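Local coordinates for protein teichoic acid D-alanine hydrolase (Staphylococcus aureus, PDB 5ZH8) that removes D-alanyl esters from wall teichoic acid and lipoteichoic acid, affecting cell-wall structure, autolysis and methicillin resistance in the bacterium, at residues V92-N97 / D357-V362; K168-H173 / Y216-K221. One frame throughout, in Å; residues are numbered along the deposited sequence.

In the fold
Interactions 1 and 2 belong to different parts of one beta-lactamase-type fold and share no helix or strand. They lie on opposite sides of the chain's centre, their own centres 28 Å apart and their nearest atoms about 18 Å apart. Interaction 1 joins two neighbouring strands of the large antiparallel sheet; interaction 2, nested within the loop that this pairing closes, joins the end of a short helix to a longer helix. All six residues that touch in interaction 2 are buried, whereas interaction 1 runs from a buried apolar end to exposed loop residues Asn97 and Asp357 beyond the strand ends. Backbone hydrogen bonds dominate the sheet contact; leucine, valine and aromatic packing with a single tyrosine-to-carbonyl bond makes the helical one.

Interaction 1 of 2, residues V92-N97 / D357-V362; sequences VAIYEN and DKYVVV
Ala93 and Tyr95 pair with Val362 and Val360 in an antiparallel strand pairing that sets strand 90-96 beside strand 359-365 in the large antiparallel sheet of the beta-lactamase-type fold. Backbone bonds form the ladder: Val362 N reaches Ala93 O at 2.8 Å, Tyr95 N reaches Val360 O at 2.9 Å, and both pairs have the reciprocal bond. Past the strand end, Asn97 N still binds Lys358 O (2.8 Å).

Apolar contacts lie on both faces. Tyr95 CB meets Val360 CB at 4.1 Å on the face covered by helix 292-303, where Tyr95 OH bonds to Thr293 O. On the face packed by helix 74-85, Ile94 and Val361 run abreast, CG1 to CG1 at 4.1 Å.

At the Glu96 end the side chains meet through carbon, and their polar ends are tied from outside. With CG anti to the backbone N (chi1 -167°) and the chain extended, Glu96 runs beside Tyr359, its CG 3.5 Å from Tyr359 CE1. Lys75 bonds to Glu96 OE1 and Tyr359 OH together, and Tyr76 OH also binds OE1. Glu96 OE2 stays 4.2 Å from Lys358 NZ, too far for a salt bridge.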
ATOM      1  N   VAL A  92       3.595  19.502   3.230  1.00 45.28           N
ATOM      2  CA  VAL A  92       3.811  19.971   1.870  1.00 44.19           C
ATOM      3  C   VAL A  92       4.849  21.082   1.872  1.00 44.80           C
ATOM      4  O   VAL A  92       4.972  21.835   2.840  1.00 46.07           O
ATOM      5  CB  VAL A  92       2.496  20.471   1.220  1.00 44.26           C
ATOM      6  CG1 VAL A  92       1.992  21.748   1.887  1.00 45.82           C
ATOM      7  CG2 VAL A  92       2.684  20.672  -0.276  1.00 43.21           C
ATOM      8  N   ALA A  93       5.611  21.154   0.789  1.00 44.15           N
ATOM      9  CA  ALA A  93       6.506  22.272   0.532  1.00 45.07           C
ATOM     10  C   ALA A  93       6.523  22.543  -0.969  1.00 44.76           C
ATOM     11  O   ALA A  93       6.679  21.621  -1.772  1.00 43.27           O
ATOM     12  CB  ALA A  93       7.906  21.965   1.034  1.00 44.90           C
ATOM     13  N   ILE A  94       6.348  23.807  -1.339  1.00 46.34           N
ATOM     14  CA  ILE A  94       6.313  24.200  -2.740  1.00 46.60           C
ATOM     15  C   ILE A  94       7.227  25.398  -2.963  1.00 47.82           C
ATOM     16  O   ILE A  94       7.103  26.424  -2.291  1.00 49.26           O
ATOM     17  CB  ILE A  94       4.882  24.548  -3.200  1.00 47.41           C
ATOM     18  CG1 ILE A  94       3.949  23.352  -2.957  1.00 46.55           C
ATOM     19  CG2 ILE A  94       4.888  24.953  -4.671  1.00 47.64           C
ATOM     20  CD1 ILE A  94       2.502  23.592  -3.320  1.00 47.26           C
ATOM     21  N   TYR A  95       8.157  25.245  -3.900  1.00 47.45           N
ATOM     22  CA  TYR A  95       9.065  26.319  -4.297  1.00 48.85           C
ATOM     23  C   TYR A  95       8.645  26.857  -5.658  1.00 49.86           C
ATOM     24  O   TYR A  95       8.350  26.083  -6.575  1.00 49.10           O
ATOM     25  CB  TYR A  95      10.504  25.811  -4.382  1.00 48.03           C
ATOM     26  CG  TYR A  95      11.157  25.606  -3.046  1.00 48.15           C
ATOM     27  CD1 TYR A  95      10.813  24.524  -2.246  1.00 47.28           C
ATOM     28  CD2 TYR A  95      12.133  26.486  -2.580  1.00 49.67           C
ATOM     29  CE1 TYR A  95      11.409  24.330  -1.006  1.00 47.68           C
ATOM     30  CE2 TYR A  95      12.737  26.298  -1.348  1.00 49.99           C
ATOM     31  CZ  TYR A  95      12.376  25.213  -0.567  1.00 48.93           C
ATOM     32  OH  TYR A  95      12.956  25.006   0.658  1.00 49.37           O
ATOM     33  N   GLU A  96       8.623  28.178  -5.786  1.00 51.88           N
ATOM     34  CA  GLU A  96       8.299  28.829  -7.048  1.00 53.10           C
ATOM     35  C   GLU A  96       9.460  29.734  -7.459  1.00 54.48           C
ATOM     36  O   GLU A  96       9.834  30.656  -6.727  1.00 56.20           O
ATOM     37  CB  GLU A  96       7.018  29.638  -6.899  1.00 54.86           C
ATOM     38  CG  GLU A  96       6.413  30.104  -8.205  1.00 56.02           C
ATOM     39  CD  GLU A  96       5.137  30.896  -7.999  1.00 57.90           C
ATOM     40  OE1 GLU A  96       4.489  30.734  -6.944  1.00 57.49           O
ATOM     41  OE2 GLU A  96       4.769  31.683  -8.897  1.00 60.00           O
ATOM     42  N   ASN A  97      10.035  29.460  -8.624  1.00 53.96           N
ATOM     43  CA  ASN A  97      11.238  30.154  -9.074  1.00 55.15           C
ATOM     44  C   ASN A  97      12.275  30.274  -7.951  1.00 55.15           C
ATOM     45  O   ASN A  97      12.839  31.342  -7.721  1.00 57.10           O
ATOM     46  CB  ASN A  97      10.873  31.529  -9.640  1.00 57.90           C
ATOM     47  CG  ASN A  97      10.029  31.438 -10.901  1.00 58.11           C
ATOM     48  OD1 ASN A  97       9.009  32.107 -11.015  1.00 59.83           O
ATOM     49  ND2 ASN A  97      10.447  30.612 -11.852  1.00 56.72           N
ATOM     50  N   ASP A 357      11.221  23.673 -13.951  1.00 46.15           N
ATOM     51  CA  ASP A 357      12.054  24.861 -13.750  1.00 47.46           C
ATOM     52  C   ASP A 357      11.351  25.985 -12.980  1.00 48.46           C
ATOM     53  O   ASP A 357      12.007  26.936 -12.562  1.00 49.78           O
ATOM     54  CB  ASP A 357      12.588  25.378 -15.086  1.00 49.24           C
ATOM     55  CG  ASP A 357      13.677  24.485 -15.676  1.00 49.01           C
ATOM     56  OD1 ASP A 357      14.023  23.445 -15.073  1.00 47.66           O
ATOM     57  OD2 ASP A 357      14.185  24.823 -16.764  1.00 50.69           O
ATOM     58  N   LYS A 358      10.035  25.884 -12.788  1.00 48.27           N
ATOM     59  CA  LYS A 358       9.290  26.884 -12.019  1.00 49.35           C
ATOM     60  C   LYS A 358       8.912  26.376 -10.624  1.00 48.03           C
ATOM     61  O   LYS A 358       9.167  27.048  -9.626  1.00 48.84           O
ATOM     62  CB  LYS A 358       8.026  27.315 -12.765  1.00 50.53           C
ATOM     63  CG  LYS A 358       7.400  28.583 -12.202  1.00 52.46           C
ATOM     64  CD  LYS A 358       6.126  28.961 -12.932  1.00 54.19           C
ATOM     65  CE  LYS A 358       5.459  30.188 -12.326  1.00 56.21           C
ATOM     66  NZ  LYS A 358       4.089  30.403 -12.877  1.00 57.49           N
ATOM     67  N   TYR A 359       8.300  25.200 -10.561  1.00 46.31           N
ATOM     68  CA  TYR A 359       7.819  24.655  -9.300  1.00 45.47           C
ATOM     69  C   TYR A 359       8.606  23.433  -8.847  1.00 44.07           C
ATOM     70  O   TYR A 359       8.953  22.574  -9.656  1.00 43.53           O
ATOM     71  CB  TYR A 359       6.343  24.267  -9.422  1.00 45.26           C
ATOM     72  CG  TYR A 359       5.415  25.438  -9.593  1.00 46.81           C
ATOM     73  CD1 TYR A 359       5.121  26.275  -8.528  1.00 47.52           C
ATOM     74  CD2 TYR A 359       4.835  25.716 -10.825  1.00 47.83           C
ATOM     75  CE1 TYR A 359       4.270  27.351  -8.680  1.00 49.35           C
ATOM     76  CE2 TYR A 359       3.980  26.790 -10.989  1.00 49.60           C
ATOM     77  CZ  TYR A 359       3.696  27.601  -9.912  1.00 50.31           C
ATOM     78  OH  TYR A 359       2.847  28.669 -10.067  1.00 52.14           O
ATOM     79  N   VAL A 360       8.878  23.360  -7.548  1.00 43.77           N
ATOM     80  CA  VAL A 360       9.269  22.104  -6.919  1.00 42.58           C
ATOM     81  C   VAL A 360       8.221  21.800  -5.867  1.00 42.45           C
ATOM     82  O   VAL A 360       8.066  22.549  -4.909  1.00 42.99           O
ATOM     83  CB  VAL A 360      10.668  22.164  -6.262  1.00 42.62           C
ATOM     84  CG1 VAL A 360      11.047  20.797  -5.702  1.00 41.52           C
ATOM     85  CG2 VAL A 360      11.710  22.644  -7.261  1.00 42.97           C
ATOM     86  N   VAL A 361       7.492  20.709  -6.073  1.00 42.07           N
ATOM     87  CA  VAL A 361       6.407  20.308  -5.184  1.00 42.24           C
ATOM     88  C   VAL A 361       6.839  19.058  -4.442  1.00 41.37           C
ATOM     89  O   VAL A 361       7.082  18.026  -5.060  1.00 40.68           O
ATOM     90  CB  VAL A 361       5.104  20.019  -5.967  1.00 42.54           C
ATOM     91  CG1 VAL A 361       3.950  19.749  -5.010  1.00 42.96           C
ATOM     92  CG2 VAL A 361       4.778  21.173  -6.900  1.00 43.46           C
ATOM     93  N   VAL A 362       6.943  19.168  -3.120  1.00 41.97           N
ATOM     94  CA  VAL A 362       7.351  18.056  -2.264  1.00 41.89           C
ATOM     95  C   VAL A 362       6.187  17.723  -1.348  1.00 42.61           C
ATOM     96  O   VAL A 362       5.737  18.581  -0.586  1.00 43.85           O
ATOM     97  CB  VAL A 362       8.588  18.413  -1.399  1.00 42.23           C
ATOM     98  CG1 VAL A 362       9.106  17.178  -0.658  1.00 41.84           C
ATOM     99  CG2 VAL A 362       9.682  19.049  -2.246  1.00 41.94           C
TER

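Interaction 2 of 2, residues K168-H173 / Y216-K221; sequences KDLMLH and YLVLAK
Tyr216 reaches from helix 213-227 to the end of helix 167-171, where its OH donates to Met171 O at 2.7 Å. The hydroxyl lies in the carbonyl plane on a lone pair, with a C=O...OH angle of 123°, and the carbonyl oxygen in turn sits at the edge of the tyrosine ring, in its plane. Helix 167-171 finishes here in a Schellman motif, His173 leaving it with positive phi.

Met171 CG, opposite its own N (chi1 180°), lies beside the phenol, 3.5 Å from Tyr216 OH; bends at chi2 and chi3 then lead the sulfur and methyl away. His173 crosses the tyrosine at about a right angle as side chains go, although the ring planes are only 33° apart; His173 CE1 lies 3.6 Å from Tyr216 CD1, obliquely. Asn215, just before Tyr216, bonds to His173 ND1.

Leu170 and Leu219 pass each other head to tail, Leu170 CD1 coming 3.8 Å from Leu219 CD2. The same Leu170 methyl meets Val218 CG1 at 3.6 Å, crossing that side chain nearly at right angles. Leu219 CG lies opposite the carbonyl carbon, and CD1 rests over the centre of the Tyr216 ring while its other methyl faces Leu170.

Helix 129-142 borders the aromatic side: its Lys130, probably the lysine of the family's Ser-x-x-Lys motif, touches His173 and Tyr216, and its Leu137 touches Leu219. Val152 of helix 152-155 packs on Leu170 and Val218, helix 189-199 covers Val218 through Val193, and Tyr329, on edge strand 329-330 of the large sheet, meets the His173 ring.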
ATOM      1  N   LYS A 168      26.797   1.259 -14.134  1.00 56.21           N
ATOM      2  CA  LYS A 168      25.654   1.836 -14.831  1.00 55.03           C
ATOM      3  C   LYS A 168      24.417   0.944 -14.757  1.00 54.92           C
ATOM      4  O   LYS A 168      23.306   1.451 -14.628  1.00 53.48           O
ATOM      5  CB  LYS A 168      26.003   2.120 -16.297  1.00 56.27           C
ATOM      6  CG  LYS A 168      24.957   2.964 -17.008  1.00 55.50           C
ATOM      7  CD  LYS A 168      25.360   3.356 -18.416  1.00 56.63           C
ATOM      8  CE  LYS A 168      24.590   4.597 -18.857  1.00 55.59           C
ATOM      9  NZ  LYS A 168      24.592   4.807 -20.332  1.00 57.23           N
ATOM     10  N   ASP A 169      24.610  -0.370 -14.845  1.00 56.35           N
ATOM     11  CA  ASP A 169      23.498  -1.320 -14.782  1.00 56.98           C
ATOM     12  C   ASP A 169      22.855  -1.395 -13.392  1.00 55.92           C
ATOM     13  O   ASP A 169      21.662  -1.664 -13.277  1.00 55.80           O
ATOM     14  CB  ASP A 169      23.948  -2.711 -15.243  1.00 59.65           C
ATOM     15  CG  ASP A 169      24.145  -2.795 -16.748  1.00 60.91           C
ATOM     16  OD1 ASP A 169      23.863  -1.803 -17.441  1.00 59.70           O
ATOM     17  OD2 ASP A 169      24.587  -3.855 -17.240  1.00 63.23           O
ATOM     18  N   LEU A 170      23.640  -1.160 -12.345  1.00 55.29           N
ATOM     19  CA  LEU A 170      23.095  -1.015 -11.001  1.00 54.29           C
ATOM     20  C   LEU A 170      22.303   0.282 -10.906  1.00 52.02           C
ATOM     21  O   LEU A 170      21.155   0.292 -10.474  1.00 51.53           O
ATOM     22  CB  LEU A 170      24.209  -0.980  -9.961  1.00 54.54           C
ATOM     23  CG  LEU A 170      25.135  -2.184  -9.834  1.00 57.10           C
ATOM     24  CD1 LEU A 170      26.317  -1.816  -8.955  1.00 57.22           C
ATOM     25  CD2 LEU A 170      24.400  -3.371  -9.247  1.00 58.70           C
ATOM     26  N   MET A 171      22.938   1.372 -11.317  1.00 51.15           N
ATOM     27  CA  MET A 171      22.337   2.701 -11.303  1.00 49.44           C
ATOM     28  C   MET A 171      20.997   2.744 -12.036  1.00 49.53           C
ATOM     29  O   MET A 171      20.060   3.393 -11.573  1.00 48.61           O
ATOM     30  CB  MET A 171      23.318   3.711 -11.921  1.00 48.93           C
ATOM     31  CG  MET A 171      22.835   5.152 -11.969  1.00 47.32           C
ATOM     32  SD  MET A 171      21.829   5.531 -13.421  1.00 47.17           S
ATOM     33  CE  MET A 171      23.045   5.514 -14.730  1.00 48.40           C
ATOM     34  N   LEU A 172      20.909   2.044 -13.165  1.00 51.14           N
ATOM     35  CA  LEU A 172      19.699   2.041 -13.996  1.00 51.41           C
ATOM     36  C   LEU A 172      18.688   0.943 -13.623  1.00 52.48           C
ATOM     37  O   LEU A 172      17.655   0.814 -14.285  1.00 53.43           O
ATOM     38  CB  LEU A 172      20.074   1.891 -15.483  1.00 52.85           C
ATOM     39  CG  LEU A 172      20.892   2.989 -16.170  1.00 52.24           C
ATOM     40  CD1 LEU A 172      21.339   2.523 -17.547  1.00 54.06           C
ATOM     41  CD2 LEU A 172      20.120   4.290 -16.279  1.00 50.62           C
ATOM     42  N   HIS A 173      18.974   0.168 -12.576  1.00 52.77           N
ATOM     43  CA  HIS A 173      18.148  -0.984 -12.175  1.00 54.03           C
ATOM     44  C   HIS A 173      17.990  -2.025 -13.285  1.00 56.30           C
ATOM     45  O   HIS A 173      16.877  -2.347 -13.679  1.00 57.08           O
ATOM     46  CB  HIS A 173      16.764  -0.543 -11.670  1.00 52.75           C
ATOM     47  CG  HIS A 173      16.807   0.291 -10.430  1.00 50.82           C
ATOM     48  ND1 HIS A 173      17.271  -0.189  -9.223  1.00 51.20           N
ATOM     49  CD2 HIS A 173      16.421   1.567 -10.206  1.00 48.78           C
ATOM     50  CE1 HIS A 173      17.183   0.766  -8.313  1.00 49.57           C
ATOM     51  NE2 HIS A 173      16.676   1.843  -8.885  1.00 48.05           N
ATOM     52  N   TYR A 216      21.161   0.022  -5.278  1.00 49.94           N
ATOM     53  CA  TYR A 216      21.705   1.234  -4.671  1.00 48.33           C
ATOM     54  C   TYR A 216      22.379   0.993  -3.318  1.00 49.43           C
ATOM     55  O   TYR A 216      23.150   1.837  -2.860  1.00 48.96           O
ATOM     56  CB  TYR A 216      20.646   2.342  -4.603  1.00 46.18           C
ATOM     57  CG  TYR A 216      20.544   3.086  -5.920  1.00 44.82           C
ATOM     58  CD1 TYR A 216      20.132   2.432  -7.078  1.00 45.20           C
ATOM     59  CD2 TYR A 216      20.896   4.428  -6.019  1.00 43.28           C
ATOM     60  CE1 TYR A 216      20.049   3.101  -8.284  1.00 44.35           C
ATOM     61  CE2 TYR A 216      20.818   5.102  -7.223  1.00 42.38           C
ATOM     62  CZ  TYR A 216      20.400   4.435  -8.354  1.00 42.90           C
ATOM     63  OH  TYR A 216      20.327   5.096  -9.560  1.00 42.15           O
ATOM     64  N   LEU A 217      22.113  -0.154  -2.692  1.00 51.26           N
ATOM     65  CA  LEU A 217      22.898  -0.580  -1.524  1.00 53.01           C
ATOM     66  C   LEU A 217      24.326  -0.966  -1.935  1.00 54.13           C
ATOM     67  O   LEU A 217      25.281  -0.623  -1.244  1.00 54.55           O
ATOM     68  CB  LEU A 217      22.224  -1.741  -0.784  1.00 54.80           C
ATOM     69  CG  LEU A 217      20.864  -1.439  -0.156  1.00 54.05           C
ATOM     70  CD1 LEU A 217      20.269  -2.706   0.433  1.00 56.24           C
ATOM     71  CD2 LEU A 217      20.971  -0.353   0.907  1.00 53.27           C
ATOM     72  N   VAL A 218      24.460  -1.669  -3.061  1.00 54.66           N
ATOM     73  CA  VAL A 218      25.772  -1.997  -3.633  1.00 55.82           C
ATOM     74  C   VAL A 218      26.531  -0.741  -4.056  1.00 54.10           C
ATOM     75  O   VAL A 218      27.748  -0.647  -3.861  1.00 54.87           O
ATOM     76  CB  VAL A 218      25.635  -2.900  -4.888  1.00 56.93           C
ATOM     77  CG1 VAL A 218      26.965  -3.022  -5.630  1.00 57.87           C
ATOM     78  CG2 VAL A 218      25.079  -4.265  -4.508  1.00 59.17           C
ATOM     79  N   LEU A 219      25.813   0.207  -4.658  1.00 51.85           N
ATOM     80  CA  LEU A 219      26.403   1.486  -5.065  1.00 50.48           C
ATOM     81  C   LEU A 219      26.857   2.307  -3.866  1.00 50.26           C
ATOM     82  O   LEU A 219      27.889   2.967  -3.923  1.00 50.68           O
ATOM     83  CB  LEU A 219      25.427   2.314  -5.904  1.00 48.60           C
ATOM     84  CG  LEU A 219      25.210   1.872  -7.353  1.00 48.79           C
ATOM     85  CD1 LEU A 219      24.124   2.717  -8.001  1.00 47.25           C
ATOM     86  CD2 LEU A 219      26.502   1.895  -8.150  1.00 49.54           C
ATOM     87  N   ALA A 220      26.082   2.273  -2.790  1.00 50.29           N
ATOM     88  CA  ALA A 220      26.468   2.947  -1.555  1.00 50.66           C
ATOM     89  C   ALA A 220      27.773   2.362  -0.997  1.00 52.88           C
ATOM     90  O   ALA A 220      28.625   3.101  -0.508  1.00 53.40           O
ATOM     91  CB  ALA A 220      25.353   2.848  -0.522  1.00 50.62           C
ATOM     92  N   LYS A 221      27.932   1.042  -1.078  1.00 54.54           N
ATOM     93  CA  LYS A 221      29.151   0.390  -0.613  1.00 56.94           C
ATOM     94  C   LYS A 221      30.339   0.713  -1.526  1.00 56.97           C
ATOM     95  O   LYS A 221      31.470   0.879  -1.050  1.00 58.03           O
ATOM     96  CB  LYS A 221      28.952  -1.125  -0.516  1.00 59.21           C
ATOM     97  CG  LYS A 221      30.100  -1.867   0.152  1.00 62.22           C
ATOM     98  CD  LYS A 221      30.203  -1.517   1.633  1.00 63.35           C
ATOM     99  CE  LYS A 221      31.652  -1.348   2.071  1.00 65.28           C
ATOM    100  NZ  LYS A 221      31.761  -0.604   3.356  1.00 65.87           N
TER